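PDB 2CWS: alginate lyase A1-II' from Sphingomonas sp. A1, which probably depolymerises the polysaccharide alginate by beta-elimination, as the catalytic domain of a polysaccharide lyase of family 7. Local coordinates for residues V108-G113 with G203-D208. Residues are numbered along the deposited sequence; the frame is centred on the assembly and turned at random. Where two conformers were deposited one is given.
Sequences VAQIHG and GNYVQD. With SO4 (sulfate ion), chain B.
V108 O takes two donors, G203 N at 3.1 Å and a water at 2.9 Å. That water also donates to G203 O, 2.8 Å away, so one backbone pair is joined both directly and through solvent. G203 lies at a bend, where a side chain would collide with the preceding carbonyl oxygen. Beyond it the two backbones diverge, and the contact passes to side chains. Q110 NE2 lies 3.5 Å from Y205 CD2, the amide and ring planes only 7° apart; the same NE2 is held by E69 and reaches a sulfate weakly. Both segments belong to the concave sheet of the jelly-roll beta-sandwich, and the sulfate, likely a crystallisation additive, lies among R67, Q110, H112 and Y205, consistent with the substrate cleft of family 7 lyases. H112 NE2 meets sulfate O2 at 2.6 Å, nearly straight (177°) and at the ring edge, while ND1 gives its hydrogen to a lone pair of G113 O, 2.7 Å away, which fixes the imidazole's rotation. A leucine in place of H112, with no side-chain N-H groups, would probably leave the sulfate less firmly held and G113 O without this mate. With CG anti to the backbone N (chi1 177°), Y205 extends towards the sulfate and its OH donates to O3 at 2.7 Å; S63 also bonds this hydroxyl. Q207 NE2 covers one face of the phenol ring, over its centre, while bonding Y205 O.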
ATOM      1  N   VAL A 108      -1.322  -0.620   5.409  1.00  3.47           N
ATOM      2  CA  VAL A 108      -2.517  -0.343   4.608  1.00  3.24           C
ATOM      3  C   VAL A 108      -2.222   0.464   3.361  1.00  3.11           C
ATOM      4  O   VAL A 108      -3.120   0.591   2.513  1.00  3.81           O
ATOM      5  CB  VAL A 108      -3.645   0.323   5.444  1.00  3.83           C
ATOM      6  CG1 VAL A 108      -4.142  -0.630   6.520  1.00  5.28           C
ATOM      7  CG2 VAL A 108      -3.152   1.646   6.027  1.00  5.71           C
ATOM      8  N   ALA A 109      -1.018   0.984   3.193  1.00  3.09           N
ATOM      9  CA  ALA A 109      -0.636   1.670   1.978  1.00  3.08           C
ATOM     10  C   ALA A 109       0.872   1.753   1.921  1.00  2.96           C
ATOM     11  O   ALA A 109       1.553   1.691   2.963  1.00  3.60           O
ATOM     12  CB  ALA A 109      -1.240   3.083   1.922  1.00  4.37           C
ATOM     13  N   GLN A 110       1.396   1.889   0.711  1.00  3.25           N
ATOM     14  CA  GLN A 110       2.854   2.036   0.534  1.00  3.23           C
ATOM     15  C   GLN A 110       3.146   2.923  -0.661  1.00  3.33           C
ATOM     16  O   GLN A 110       2.354   3.056  -1.599  1.00  3.36           O
ATOM     17  CB  GLN A 110       3.592   0.688   0.264  1.00  3.50           C
ATOM     18  CG  GLN A 110       3.200  -0.424   1.212  1.00  4.28           C
ATOM     19  CD  GLN A 110       4.142  -1.592   1.077  1.00  4.50           C
ATOM     20  OE1 GLN A 110       5.374  -1.407   1.148  1.00  6.40           O
ATOM     21  NE2 GLN A 110       3.587  -2.782   0.911  1.00  4.83           N
ATOM     22  N   ILE A 111       4.378   3.454  -0.648  1.00  3.28           N
ATOM     23  CA  ILE A 111       5.115   3.735  -1.879  1.00  3.86           C
ATOM     24  C   ILE A 111       6.262   2.725  -1.871  1.00  4.18           C
ATOM     25  O   ILE A 111       7.036   2.729  -0.907  1.00  4.61           O
ATOM     26  CB  ILE A 111       5.668   5.170  -1.982  0.89  4.39           C
ATOM     27  CG1 ILE A 111       4.547   6.193  -1.998  0.89  5.30           C
ATOM     28  CG2 ILE A 111       6.542   5.263  -3.235  0.89  5.66           C
ATOM     29  CD1 ILE A 111       5.097   7.611  -2.007  0.89  5.92           C
ATOM     30  N   HIS A 112       6.383   1.934  -2.936  1.00  4.30           N
ATOM     31  CA  HIS A 112       7.441   0.960  -2.982  1.00  4.54           C
ATOM     32  C   HIS A 112       8.456   1.329  -4.061  1.00  4.70           C
ATOM     33  O   HIS A 112       8.060   1.731  -5.189  1.00  5.12           O
ATOM     34  CB  HIS A 112       6.805  -0.413  -3.309  1.00  5.75           C
ATOM     35  CG  HIS A 112       7.629  -1.533  -2.783  1.00  5.70           C
ATOM     36  ND1 HIS A 112       8.860  -1.911  -3.276  1.00  6.50           N
ATOM     37  CD2 HIS A 112       7.374  -2.350  -1.746  1.00  7.01           C
ATOM     38  CE1 HIS A 112       9.316  -2.941  -2.573  1.00  8.31           C
ATOM     39  NE2 HIS A 112       8.428  -3.253  -1.618  1.00  8.79           N
ATOM     40  N   GLY A 113       9.751   1.212  -3.729  1.00  5.05           N
ATOM     41  CA  GLY A 113      10.756   1.352  -4.743  1.00  4.84           C
ATOM     42  C   GLY A 113      10.852   0.140  -5.642  1.00  4.71           C
ATOM     43  O   GLY A 113      10.451  -0.968  -5.295  1.00  6.03           O
ATOM     44  N   GLY A 203      -3.932  -1.646   0.507  1.00  3.30           N
ATOM     45  CA  GLY A 203      -4.727  -2.829   0.811  1.00  3.96           C
ATOM     46  C   GLY A 203      -4.431  -3.317   2.215  1.00  3.15           C
ATOM     47  O   GLY A 203      -4.608  -2.531   3.176  1.00  3.78           O
ATOM     48  N   ASN A 204      -3.994  -4.581   2.334  1.00  3.49           N
ATOM     49  CA  ASN A 204      -3.902  -5.221   3.665  1.00  3.36           C
ATOM     50  C   ASN A 204      -2.678  -6.118   3.629  1.00  3.31           C
ATOM     51  O   ASN A 204      -2.726  -7.259   3.183  1.00  4.16           O
ATOM     52  CB  ASN A 204      -5.170  -6.013   3.913  1.00  3.81           C
ATOM     53  CG  ASN A 204      -5.208  -6.763   5.215  1.00  4.17           C
ATOM     54  OD1 ASN A 204      -6.207  -7.561   5.394  1.00  6.51           O
ATOM     55  ND2 ASN A 204      -4.250  -6.626   6.050  1.00  3.42           N
ATOM     56  N   TYR A 205      -1.552  -5.617   4.173  1.00  3.50           N
ATOM     57  CA  TYR A 205      -0.287  -6.333   4.184  1.00  3.48           C
ATOM     58  C   TYR A 205      -0.065  -6.676   5.667  1.00  3.25           C
ATOM     59  O   TYR A 205       0.235  -5.799   6.487  1.00  3.69           O
ATOM     60  CB  TYR A 205       0.779  -5.442   3.595  1.00  4.15           C
ATOM     61  CG  TYR A 205       2.202  -5.997   3.588  1.00  3.55           C
ATOM     62  CD1 TYR A 205       2.484  -7.353   3.532  1.00  4.34           C
ATOM     63  CD2 TYR A 205       3.246  -5.082   3.577  1.00  4.52           C
ATOM     64  CE1 TYR A 205       3.799  -7.793   3.477  1.00  5.40           C
ATOM     65  CE2 TYR A 205       4.564  -5.501   3.527  1.00  5.38           C
ATOM     66  CZ  TYR A 205       4.829  -6.868   3.514  1.00  5.51           C
ATOM     67  OH  TYR A 205       6.119  -7.330   3.435  1.00  7.30           O
ATOM     68  N   VAL A 206      -0.276  -7.932   6.009  1.00  3.85           N
ATOM     69  CA  VAL A 206      -0.469  -8.302   7.417  1.00  3.88           C
ATOM     70  C   VAL A 206       0.858  -8.545   8.122  1.00  3.71           C
ATOM     71  O   VAL A 206       1.581  -9.454   7.743  1.00  4.32           O
ATOM     72  CB  VAL A 206      -1.313  -9.595   7.468  1.00  4.52           C
ATOM     73  CG1 VAL A 206      -1.645  -9.941   8.930  1.00  5.41           C
ATOM     74  CG2 VAL A 206      -2.606  -9.464   6.646  1.00  5.33           C
ATOM     75  N   GLN A 207       1.146  -7.725   9.159  1.00  3.88           N
ATOM     76  CA  GLN A 207       2.449  -7.869   9.829  1.00  3.91           C
ATOM     77  C   GLN A 207       2.366  -8.863  10.979  1.00  4.03           C
ATOM     78  O   GLN A 207       2.606  -8.588  12.139  1.00  4.57           O
ATOM     79  CB  GLN A 207       3.003  -6.497  10.308  1.00  4.68           C
ATOM     80  CG  GLN A 207       2.993  -5.463   9.154  1.00  5.01           C
ATOM     81  CD  GLN A 207       3.871  -5.869   8.015  1.00  4.46           C
ATOM     82  OE1 GLN A 207       5.104  -5.957   8.090  1.00  6.85           O
ATOM     83  NE2 GLN A 207       3.237  -6.160   6.851  1.00  4.62           N
ATOM     84  N   ASP A 208       1.990 -10.071  10.598  1.00  4.34           N
ATOM     85  CA  ASP A 208       1.887 -11.249  11.486  1.00  4.52           C
ATOM     86  C   ASP A 208       1.897 -12.444  10.554  1.00  4.60           C
ATOM     87  O   ASP A 208       1.054 -12.529   9.674  1.00  5.35           O
ATOM     88  CB  ASP A 208       0.613 -11.198  12.299  1.00  4.66           C
ATOM     89  CG  ASP A 208       0.445 -12.279  13.343  1.00  4.05           C
ATOM     90  OD1 ASP A 208      -0.218 -11.999  14.389  1.00  4.21           O
ATOM     91  OD2 ASP A 208       0.990 -13.376  13.123  1.00  5.16           O
TER
HETATM   92  S   SO4 B 401       7.394  -5.672   0.744  0.66  5.94           S
HETATM   93  O1  SO4 B 401       6.078  -4.974   0.220  0.66  4.68           O
HETATM   94  O2  SO4 B 401       8.577  -5.174   0.076  0.66  7.26           O
HETATM   95  O3  SO4 B 401       7.560  -5.425   2.128  0.66  5.91           O
HETATM   96  O4  SO4 B 401       7.302  -7.107   0.495  0.66  7.40           O
HETATM   97  O   HOH W   1      -5.894  -0.103   2.711  1.00  3.87           O